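Side-chain contacts in prophage pi2 protein 01, integrase (Lactococcus lactis, PDB 3LYS), which probably binds DNA and takes part in site-specific recombination as a phage-type integrase, of which this chain is the helical N-terminal, core-binding part: residues E10-W15 with E33-Y38; K40-N45 with A64-K69; S54-A59 with K94-R99. The protein carries 1 engineered substitution. One frame throughout, in Å; residues are numbered along the deposited sequence.

Contact 1. Residues E10-W15 with E33-Y38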
loop_
_atom_site.group_PDB
_atom_site.type_symbol
_atom_site.label_atom_id
_atom_site.label_comp_id
_atom_site.label_asym_id
_atom_site.label_seq_id
_atom_site.Cartn_x
_atom_site.Cartn_y
_atom_site.Cartn_z
ATOM N N GLU A 10 -7.501 -3.592 -5.510
ATOM C CA GLU A 10 -8.050 -4.937 -5.601
ATOM C C GLU A 10 -7.101 -5.992 -5.055
ATOM O O GLU A 10 -7.480 -6.833 -4.242
ATOM C CB GLU A 10 -8.381 -5.244 -7.050
ATOM C CG GLU A 10 -9.251 -6.447 -7.200
ATOM C CD GLU A 10 -9.680 -6.650 -8.626
ATOM O OE1 GLU A 10 -10.303 -5.729 -9.205
ATOM O OE2 GLU A 10 -9.393 -7.738 -9.173
ATOM N N TYR A 11 -5.864 -5.941 -5.523
ATOM C CA TYR A 11 -4.848 -6.866 -5.085
ATOM C C TYR A 11 -4.629 -6.787 -3.584
ATOM O O TYR A 11 -4.578 -7.808 -2.914
ATOM C CB TYR A 11 -3.534 -6.593 -5.809
ATOM C CG TYR A 11 -2.343 -7.241 -5.151
ATOM C CD1 TYR A 11 -1.555 -6.527 -4.248
ATOM C CD2 TYR A 11 -2.045 -8.588 -5.367
ATOM C CE1 TYR A 11 -0.506 -7.129 -3.568
ATOM C CE2 TYR A 11 -1.000 -9.207 -4.692
ATOM C CZ TYR A 11 -0.236 -8.472 -3.795
ATOM O OH TYR A 11 0.783 -9.087 -3.115
ATOM N N PHE A 12 -4.497 -5.584 -3.040
ATOM C CA PHE A 12 -4.271 -5.456 -1.605
ATOM C C PHE A 12 -5.288 -6.268 -0.817
ATOM O O PHE A 12 -4.925 -7.007 0.090
ATOM C CB PHE A 12 -4.312 -3.980 -1.182
ATOM C CG PHE A 12 -3.872 -3.743 0.241
ATOM C CD1 PHE A 12 -4.796 -3.704 1.274
ATOM C CD2 PHE A 12 -2.526 -3.562 0.547
ATOM C CE1 PHE A 12 -4.387 -3.483 2.589
ATOM C CE2 PHE A 12 -2.109 -3.342 1.861
ATOM C CZ PHE A 12 -3.041 -3.303 2.880
ATOM N N LYS A 13 -6.563 -6.136 -1.167
ATOM C CA LYS A 13 -7.617 -6.877 -0.475
ATOM C C LYS A 13 -7.330 -8.364 -0.630
ATOM O O LYS A 13 -7.286 -9.094 0.354
ATOM C CB LYS A 13 -8.982 -6.538 -1.074
ATOM C CG LYS A 13 -10.160 -7.240 -0.416
ATOM C CD LYS A 13 -11.495 -6.725 -0.974
ATOM C CE LYS A 13 -12.692 -7.318 -0.229
ATOM N NZ LYS A 13 -12.815 -8.799 -0.383
ATOM N N ASP A 14 -7.129 -8.794 -1.873
ATOM C CA ASP A 14 -6.825 -10.189 -2.206
ATOM C C ASP A 14 -5.724 -10.694 -1.262
ATOM O O ASP A 14 -5.879 -11.715 -0.595
ATOM C CB ASP A 14 -6.363 -10.245 -3.677
ATOM C CG ASP A 14 -6.310 -11.657 -4.248
ATOM O OD1 ASP A 14 -5.704 -12.534 -3.599
ATOM O OD2 ASP A 14 -6.856 -11.877 -5.359
ATOM N N TRP A 15 -4.625 -9.942 -1.213
ATOM C CA TRP A 15 -3.461 -10.243 -0.381
ATOM C C TRP A 15 -3.789 -10.338 1.111
ATOM O O TRP A 15 -3.595 -11.387 1.735
ATOM C CB TRP A 15 -2.384 -9.167 -0.583
ATOM C CG TRP A 15 -1.158 -9.356 0.262
ATOM C CD1 TRP A 15 -0.179 -10.266 0.068
ATOM C CD2 TRP A 15 -0.833 -8.662 1.486
ATOM N NE1 TRP A 15 0.738 -10.199 1.094
ATOM C CE2 TRP A 15 0.360 -9.223 1.976
ATOM C CE3 TRP A 15 -1.441 -7.628 2.212
ATOM C CZ2 TRP A 15 0.966 -8.788 3.160
ATOM C CZ3 TRP A 15 -0.839 -7.194 3.391
ATOM C CH2 TRP A 15 0.354 -7.777 3.851
ATOM N N GLU A 33 -7.782 -2.989 6.722
ATOM C CA GLU A 33 -9.039 -2.658 6.078
ATOM C C GLU A 33 -9.040 -1.170 5.760
ATOM O O GLU A 33 -9.534 -0.755 4.711
ATOM C CB GLU A 33 -10.208 -3.004 6.990
ATOM C CG GLU A 33 -10.079 -4.351 7.661
ATOM C CD GLU A 33 -11.416 -4.904 8.106
ATOM O OE1 GLU A 33 -12.186 -5.381 7.232
ATOM O OE2 GLU A 33 -11.701 -4.854 9.328
ATOM N N GLN A 34 -8.472 -0.381 6.672
ATOM C CA GLN A 34 -8.377 1.075 6.512
ATOM C C GLN A 34 -7.441 1.391 5.359
ATOM O O GLN A 34 -7.762 2.167 4.459
ATOM C CB GLN A 34 -7.829 1.730 7.785
ATOM C CG GLN A 34 -7.703 3.244 7.685
ATOM C CD GLN A 34 -9.040 3.931 7.406
ATOM O OE1 GLN A 34 -9.900 4.033 8.284
ATOM N NE2 GLN A 34 -9.221 4.389 6.171
ATOM N N THR A 35 -6.269 0.788 5.406
ATOM C CA THR A 35 -5.289 0.990 4.360
ATOM C C THR A 35 -5.917 0.627 3.014
ATOM O O THR A 35 -5.668 1.288 2.011
ATOM C CB THR A 35 -4.052 0.141 4.645
ATOM O OG1 THR A 35 -3.441 0.608 5.853
ATOM C CG2 THR A 35 -3.063 0.241 3.508
ATOM N N LEU A 36 -6.733 -0.423 3.007
ATOM C CA LEU A 36 -7.411 -0.846 1.796
ATOM C C LEU A 36 -8.292 0.298 1.326
ATOM O O LEU A 36 -8.214 0.728 0.183
ATOM C CB LEU A 36 -8.279 -2.073 2.068
ATOM C CG LEU A 36 -9.376 -2.350 1.031
ATOM C CD1 LEU A 36 -8.757 -2.637 -0.322
ATOM C CD2 LEU A 36 -10.227 -3.516 1.490
ATOM N N LYS A 37 -9.142 0.778 2.223
ATOM C CA LYS A 37 -10.052 1.886 1.939
ATOM C C LYS A 37 -9.265 3.048 1.349
ATOM O O LYS A 37 -9.569 3.534 0.259
ATOM C CB LYS A 37 -10.742 2.316 3.241
ATOM C CG LYS A 37 -11.838 3.369 3.114
ATOM C CD LYS A 37 -12.568 3.583 4.456
ATOM C CE LYS A 37 -13.676 4.630 4.332
ATOM N NZ LYS A 37 -14.509 4.748 5.559
ATOM N N TYR A 38 -8.252 3.489 2.086
ATOM C CA TYR A 38 -7.394 4.580 1.637
ATOM C C TYR A 38 -6.950 4.321 0.212
ATOM O O TYR A 38 -7.086 5.171 -0.662
ATOM C CB TYR A 38 -6.158 4.680 2.533
ATOM C CG TYR A 38 -6.397 5.348 3.863
ATOM C CD1 TYR A 38 -5.627 5.023 4.960
ATOM C CD2 TYR A 38 -7.357 6.348 4.013
ATOM C CE1 TYR A 38 -5.787 5.673 6.171
ATOM C CE2 TYR A 38 -7.524 7.010 5.232
ATOM C CZ TYR A 38 -6.719 6.655 6.306
ATOM O OH TYR A 38 -6.809 7.305 7.514
#

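Contact 2. Residues K40-N45 with A64-K69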
loop_
_atom_site.group_PDB
_atom_site.type_symbol
_atom_site.label_atom_id
_atom_site.label_comp_id
_atom_site.label_asym_id
_atom_site.label_seq_id
_atom_site.Cartn_x
_atom_site.Cartn_y
_atom_site.Cartn_z
ATOM N N LYS A 40 -8.270 2.607 -2.105
ATOM C CA LYS A 40 -9.332 2.781 -3.084
ATOM C C LYS A 40 -9.559 4.239 -3.438
ATOM O O LYS A 40 -9.927 4.575 -4.566
ATOM C CB LYS A 40 -10.636 2.153 -2.578
ATOM C CG LYS A 40 -10.599 0.646 -2.428
ATOM C CD LYS A 40 -11.974 0.120 -2.086
ATOM C CE LYS A 40 -11.973 -1.395 -1.952
ATOM N NZ LYS A 40 -13.314 -1.922 -1.557
ATOM N N THR A 41 -9.328 5.102 -2.459
ATOM C CA THR A 41 -9.505 6.549 -2.623
ATOM C C THR A 41 -8.337 7.173 -3.401
ATOM O O THR A 41 -8.466 7.497 -4.578
ATOM C CB THR A 41 -9.600 7.239 -1.244
ATOM O OG1 THR A 41 -10.641 6.625 -0.474
ATOM C CG2 THR A 41 -9.905 8.703 -1.410
ATOM N N TYR A 42 -7.200 7.327 -2.730
ATOM C CA TYR A 42 -6.022 7.917 -3.336
ATOM C C TYR A 42 -5.517 7.242 -4.598
ATOM O O TYR A 42 -4.918 7.889 -5.454
ATOM C CB TYR A 42 -4.911 7.978 -2.309
ATOM C CG TYR A 42 -5.238 8.925 -1.202
ATOM C CD1 TYR A 42 -4.828 10.247 -1.256
ATOM C CD2 TYR A 42 -5.972 8.508 -0.106
ATOM C CE1 TYR A 42 -5.134 11.130 -0.245
ATOM C CE2 TYR A 42 -6.287 9.382 0.911
ATOM C CZ TYR A 42 -5.863 10.692 0.838
ATOM O OH TYR A 42 -6.140 11.570 1.854
HETATM N N MSE A 43 -5.749 5.945 -4.727
HETATM C CA MSE A 43 -5.295 5.224 -5.906
HETATM C C MSE A 43 -6.420 4.421 -6.503
HETATM O O MSE A 43 -6.507 3.216 -6.294
HETATM C CB MSE A 43 -4.152 4.287 -5.551
HETATM C CG MSE A 43 -2.860 4.995 -5.243
HETATM SE SE MSE A 43 -1.466 3.732 -4.843
HETATM C CE MSE A 43 -1.139 3.054 -6.614
ATOM N N PRO A 44 -7.294 5.077 -7.269
ATOM C CA PRO A 44 -8.430 4.412 -7.902
ATOM C C PRO A 44 -8.050 3.277 -8.851
ATOM O O PRO A 44 -7.536 2.238 -8.426
ATOM C CB PRO A 44 -9.135 5.555 -8.621
ATOM C CG PRO A 44 -7.992 6.410 -9.026
ATOM C CD PRO A 44 -7.178 6.460 -7.752
ATOM N N ASN A 45 -8.293 3.470 -10.139
ATOM C CA ASN A 45 -7.999 2.421 -11.100
ATOM C C ASN A 45 -6.514 2.213 -11.367
ATOM O O ASN A 45 -6.120 1.746 -12.438
ATOM C CB ASN A 45 -8.739 2.705 -12.398
ATOM C CG ASN A 45 -10.231 2.762 -12.200
ATOM O OD1 ASN A 45 -10.849 1.774 -11.825
ATOM N ND2 ASN A 45 -10.820 3.927 -12.440
ATOM N N ALA A 64 -0.268 12.757 2.776
ATOM C CA ALA A 64 0.319 13.431 3.924
ATOM C C ALA A 64 -0.247 14.819 4.206
ATOM O O ALA A 64 -0.166 15.306 5.337
ATOM C CB ALA A 64 1.819 13.516 3.758
ATOM N N GLU A 65 -0.822 15.460 3.197
ATOM C CA GLU A 65 -1.355 16.789 3.410
ATOM C C GLU A 65 -2.756 16.798 4.015
ATOM O O GLU A 65 -3.455 17.804 3.946
ATOM C CB GLU A 65 -1.320 17.589 2.105
ATOM C CG GLU A 65 -1.962 16.896 0.928
ATOM C CD GLU A 65 -1.849 17.687 -0.375
ATOM O OE1 GLU A 65 -0.722 17.882 -0.870
ATOM O OE2 GLU A 65 -2.895 18.119 -0.900
ATOM N N THR A 66 -3.160 15.685 4.621
ATOM C CA THR A 66 -4.473 15.583 5.262
ATOM C C THR A 66 -4.448 14.496 6.325
ATOM O O THR A 66 -5.485 14.121 6.865
ATOM C CB THR A 66 -5.611 15.237 4.246
ATOM O OG1 THR A 66 -5.113 14.348 3.233
ATOM C CG2 THR A 66 -6.170 16.497 3.604
ATOM N N HIS A 67 -3.256 13.997 6.620
ATOM C CA HIS A 67 -3.094 12.945 7.612
ATOM C C HIS A 67 -1.824 13.173 8.402
ATOM O O HIS A 67 -0.878 13.790 7.906
ATOM C CB HIS A 67 -3.016 11.591 6.917
ATOM C CG HIS A 67 -4.263 11.228 6.186
ATOM N ND1 HIS A 67 -5.360 10.688 6.821
ATOM C CD2 HIS A 67 -4.619 11.393 4.890
ATOM C CE1 HIS A 67 -6.341 10.538 5.948
ATOM N NE2 HIS A 67 -5.918 10.958 4.770
ATOM N N ALA A 68 -1.796 12.664 9.628
ATOM C CA ALA A 68 -0.621 12.812 10.469
ATOM C C ALA A 68 0.507 11.898 9.998
ATOM O O ALA A 68 0.286 10.938 9.248
ATOM C CB ALA A 68 -0.974 12.509 11.904
ATOM N N LYS A 69 1.721 12.210 10.441
ATOM C CA LYS A 69 2.897 11.429 10.065
ATOM C C LYS A 69 2.677 9.967 10.453
ATOM O O LYS A 69 2.705 9.073 9.606
ATOM C CB LYS A 69 4.152 11.995 10.761
ATOM C CG LYS A 69 5.489 11.438 10.252
ATOM C CD LYS A 69 6.666 12.010 11.045
ATOM C CE LYS A 69 8.016 11.508 10.540
ATOM N NZ LYS A 69 8.304 11.933 9.140
#

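Contact 3. Residues S54-A59 with K94-R99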
loop_
_atom_site.group_PDB
_atom_site.type_symbol
_atom_site.label_atom_id
_atom_site.label_comp_id
_atom_site.label_asym_id
_atom_site.label_seq_id
_atom_site.Cartn_x
_atom_site.Cartn_y
_atom_site.Cartn_z
ATOM N N SER A 54 7.901 7.281 -8.291
ATOM C CA SER A 54 7.393 8.654 -8.301
ATOM C C SER A 54 5.895 8.666 -8.030
ATOM O O SER A 54 5.427 9.393 -7.154
ATOM C CB SER A 54 7.683 9.323 -9.653
ATOM O OG SER A 54 9.084 9.473 -9.856
ATOM N N SER A 55 5.148 7.865 -8.790
ATOM C CA SER A 55 3.698 7.756 -8.609
ATOM C C SER A 55 3.412 7.587 -7.137
ATOM O O SER A 55 2.729 8.404 -6.526
ATOM C CB SER A 55 3.136 6.523 -9.321
ATOM O OG SER A 55 2.930 6.751 -10.695
ATOM N N TYR A 56 3.949 6.504 -6.591
ATOM C CA TYR A 56 3.755 6.155 -5.201
ATOM C C TYR A 56 4.125 7.290 -4.266
ATOM O O TYR A 56 3.360 7.633 -3.365
ATOM C CB TYR A 56 4.546 4.884 -4.866
ATOM C CG TYR A 56 4.346 4.397 -3.451
ATOM C CD1 TYR A 56 5.366 4.514 -2.503
ATOM C CD2 TYR A 56 3.125 3.871 -3.039
ATOM C CE1 TYR A 56 5.176 4.128 -1.176
ATOM C CE2 TYR A 56 2.921 3.487 -1.712
ATOM C CZ TYR A 56 3.951 3.621 -0.786
ATOM O OH TYR A 56 3.730 3.294 0.531
ATOM N N GLN A 57 5.293 7.880 -4.479
ATOM C CA GLN A 57 5.741 8.991 -3.633
ATOM C C GLN A 57 4.732 10.139 -3.706
ATOM O O GLN A 57 4.411 10.780 -2.704
ATOM C CB GLN A 57 7.126 9.461 -4.098
ATOM C CG GLN A 57 7.797 10.476 -3.175
ATOM C CD GLN A 57 7.737 10.066 -1.711
ATOM O OE1 GLN A 57 6.943 10.603 -0.942
ATOM N NE2 GLN A 57 8.568 9.106 -1.325
ATOM N N ARG A 58 4.229 10.380 -4.910
ATOM C CA ARG A 58 3.254 11.431 -5.133
ATOM C C ARG A 58 1.933 11.100 -4.412
ATOM O O ARG A 58 1.368 11.957 -3.747
ATOM C CB ARG A 58 3.045 11.590 -6.638
ATOM C CG ARG A 58 2.422 12.900 -7.072
ATOM C CD ARG A 58 2.652 13.121 -8.564
ATOM N NE ARG A 58 4.064 13.250 -8.914
ATOM C CZ ARG A 58 4.763 12.481 -9.744
ATOM N NH1 ARG A 58 6.037 12.772 -9.929
ATOM N NH2 ARG A 58 4.228 11.437 -10.371
ATOM N N ALA A 59 1.450 9.860 -4.555
ATOM C CA ALA A 59 0.226 9.425 -3.888
ATOM C C ALA A 59 0.459 9.602 -2.390
ATOM O O ALA A 59 -0.398 10.095 -1.663
ATOM C CB ALA A 59 -0.074 7.961 -4.198
ATOM N N LYS A 94 10.211 -4.321 -9.935
ATOM C CA LYS A 94 10.815 -3.402 -8.980
ATOM C C LYS A 94 9.876 -2.834 -7.928
ATOM O O LYS A 94 8.828 -2.261 -8.235
ATOM C CB LYS A 94 11.511 -2.263 -9.729
ATOM C CG LYS A 94 10.906 -1.922 -11.090
ATOM C CD LYS A 94 11.799 -0.947 -11.867
ATOM C CE LYS A 94 11.162 -0.558 -13.189
ATOM N NZ LYS A 94 11.974 0.423 -13.959
ATOM N N ASP A 95 10.275 -2.998 -6.674
ATOM C CA ASP A 95 9.497 -2.518 -5.545
ATOM C C ASP A 95 9.478 -0.996 -5.530
ATOM O O ASP A 95 10.365 -0.372 -4.958
ATOM C CB ASP A 95 10.108 -3.067 -4.250
ATOM C CG ASP A 95 9.639 -2.327 -3.021
ATOM O OD1 ASP A 95 8.418 -2.137 -2.862
ATOM O OD2 ASP A 95 10.502 -1.934 -2.212
ATOM N N PHE A 96 8.474 -0.393 -6.156
ATOM C CA PHE A 96 8.393 1.072 -6.211
ATOM C C PHE A 96 8.286 1.718 -4.846
ATOM O O PHE A 96 8.482 2.914 -4.718
ATOM C CB PHE A 96 7.206 1.513 -7.064
ATOM C CG PHE A 96 5.928 0.849 -6.679
ATOM C CD1 PHE A 96 5.258 1.201 -5.510
ATOM C CD2 PHE A 96 5.414 -0.170 -7.458
ATOM C CE1 PHE A 96 4.085 0.540 -5.126
ATOM C CE2 PHE A 96 4.251 -0.833 -7.085
ATOM C CZ PHE A 96 3.583 -0.474 -5.911
ATOM N N THR A 97 7.979 0.938 -3.823
ATOM C CA THR A 97 7.854 1.510 -2.493
ATOM C C THR A 97 9.180 1.406 -1.764
ATOM O O THR A 97 9.287 1.629 -0.558
ATOM C CB THR A 97 6.793 0.768 -1.689
ATOM O OG1 THR A 97 7.159 -0.610 -1.572
ATOM C CG2 THR A 97 5.471 0.867 -2.382
ATOM N N THR A 98 10.206 1.088 -2.524
ATOM C CA THR A 98 11.514 0.889 -1.958
ATOM C C THR A 98 12.157 2.117 -1.317
ATOM O O THR A 98 12.316 2.175 -0.099
ATOM C CB THR A 98 12.431 0.281 -3.040
ATOM O OG1 THR A 98 13.663 -0.142 -2.450
ATOM C CG2 THR A 98 12.695 1.300 -4.162
ATOM N N ARG A 99 12.513 3.102 -2.129
ATOM C CA ARG A 99 13.185 4.294 -1.634
ATOM C C ARG A 99 12.206 5.420 -1.370
ATOM O O ARG A 99 12.581 6.498 -0.916
ATOM C CB ARG A 99 14.226 4.729 -2.656
ATOM C CG ARG A 99 15.492 5.262 -2.072
ATOM C CD ARG A 99 16.513 5.439 -3.169
ATOM N NE ARG A 99 17.585 6.334 -2.757
ATOM C CZ ARG A 99 17.427 7.636 -2.543
ATOM N NH1 ARG A 99 16.237 8.203 -2.706
ATOM N NH2 ARG A 99 18.463 8.373 -2.161
#

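Contact 1. Residues E10-W15 with E33-Y38
F12 meets T35 and L36 where helices 8-19 and 26-42 run side by side in opposite directions, their local axes 9.5 Å apart and inclined at 166°. The contact has a dense inner half and a looser outer one. In the inner half the ring of F12 comes obliquely against the other helix: its far carbon CZ touches T35 CG2 at 3.6 Å, while CD1 lies 3.9 Å from L36 CB. CE1 also comes close to the backbone at L36, so the ring packs against main chain as well as side chains of the partner helix. With OG1 beside the backbone N (chi1 -65°) and CG2 therefore anti to it, T35 turns its methyl to the ring and keeps OG1 for the main chain of its own helix, at G31 O, and for R78 of helix 69-88. A buried hydroxyl is thereby satisfied without interrupting the apolar seam. On the outer side, where K13 is exposed to solvent, the packing thins. L36 CD1 lies 4.0 Å from K13 CB, and only the aliphatic base of the lysine takes part; the rest leads away from helix 26-42, and its NZ forms a salt bridge with E17 one turn further along its own helix. Together the two helices make an antiparallel hairpin whose inner side rests on helix 69-88, where S82 packs against F12 and F75 against T35.

Contact 2. Residues K40-N45 with A64-K69
The rings of Y42 and H67 meet through the tyrosine hydroxyl, which lies at the edge of the imidazole and in its plane, while F63 stacks on the histidine ring and Y38 meets it edge-to-face. F63 also meets the Y42 ring, with the planes at about 55°, so one phenylalanine serves both aromatic partners. T66 OG1 sits at the edge of the Y42 ring, near its plane. H67 NE2 donates to Y42 OH over 3.0 Å, but the angle at the hydrogen is 136°, a clearly bent bond. A weak second hydrogen bond, 3.3 Å long, joins Y42 OH to T66 OG1, and that same threonine oxygen is also weakly bonded to F63 O. Two neighbouring loop residues thus hold the hydroxyl, one by a bent bond and one weakly. The imidazole reaches it with CG anti to its carbonyl carbon (chi1 -63°), approaching from the opposite direction to the tyrosine. The contact lies at the surface and buries only 89 Å² between the segments. It is a hydrogen-bonded link between the last turn of helix 26-42 and the connection from helix 53-64 to helix 69-88, in an all-helical arrangement consistent with the core-binding domain of phage integrases.

Contact 3. Residues S54-A59 with K94-R99
Y56 lays one face of its ring under the methyl of T97, CG2 standing 3.4 Å from the ring centroid and 9° off the normal, a CH-pi contact over the ring face. The methyl belongs to a type I beta turn, D95 to T98, which follows helix 69-88 and packs over helix 53-64 in what is, by family, the core-binding helical bundle. F96, the preceding residue of the turn, approaches the same tyrosine nearer its root: CD1 touches Y56 CB at 3.8 Å, and the two rings lie obliquely, with centroids 5.7 Å apart and planes at 48°. Neighbouring turn residues therefore share the tyrosine, T97 over the ring face, F96 against CB and the adjoining ring carbons. All three side chains are buried. The phenol stands away from its helix with CG anti to the backbone N (chi1 -177°), which brings its ring beneath the threonine methyl and its hydroxyl to H76 ND1 of helix 69-88. That hydrogen bond satisfies the polar end of an otherwise apolar contact and ties helix 53-64 to the helix preceding the turn. F96 extends the apolar packing to I48, I51 and I83. D95 OD2 forms a salt bridge with R80, whose NH2 also bonds to T97 OG1. Within the turn itself, T97 N makes a weak hydrogen bond of 3.3 Å to D95 OD1.

In the fold
Three small contacts show how a compact all-helical domain is held together by separate small contacts along one chain. Contacts 1 and 2 share helix 26-42, contact 1 using its middle and contact 2 its C-terminal end; their centres are 13 Å apart, and they meet where Y38 OH lies 3.6 Å from H67 CE1. Contacts 2 and 3 are linked by packing of M43 CG on A59 CB at 4.2 Å, with centres 14 Å apart, and their segments alternate along the chain. Contacts 1 and 3 lie on opposite sides of the chain's centre, about 17 Å between centres, and do not touch. Helix 69-88 bridges them, supplying R78 and S82 to contact 1 and H76 and R80 to contact 3.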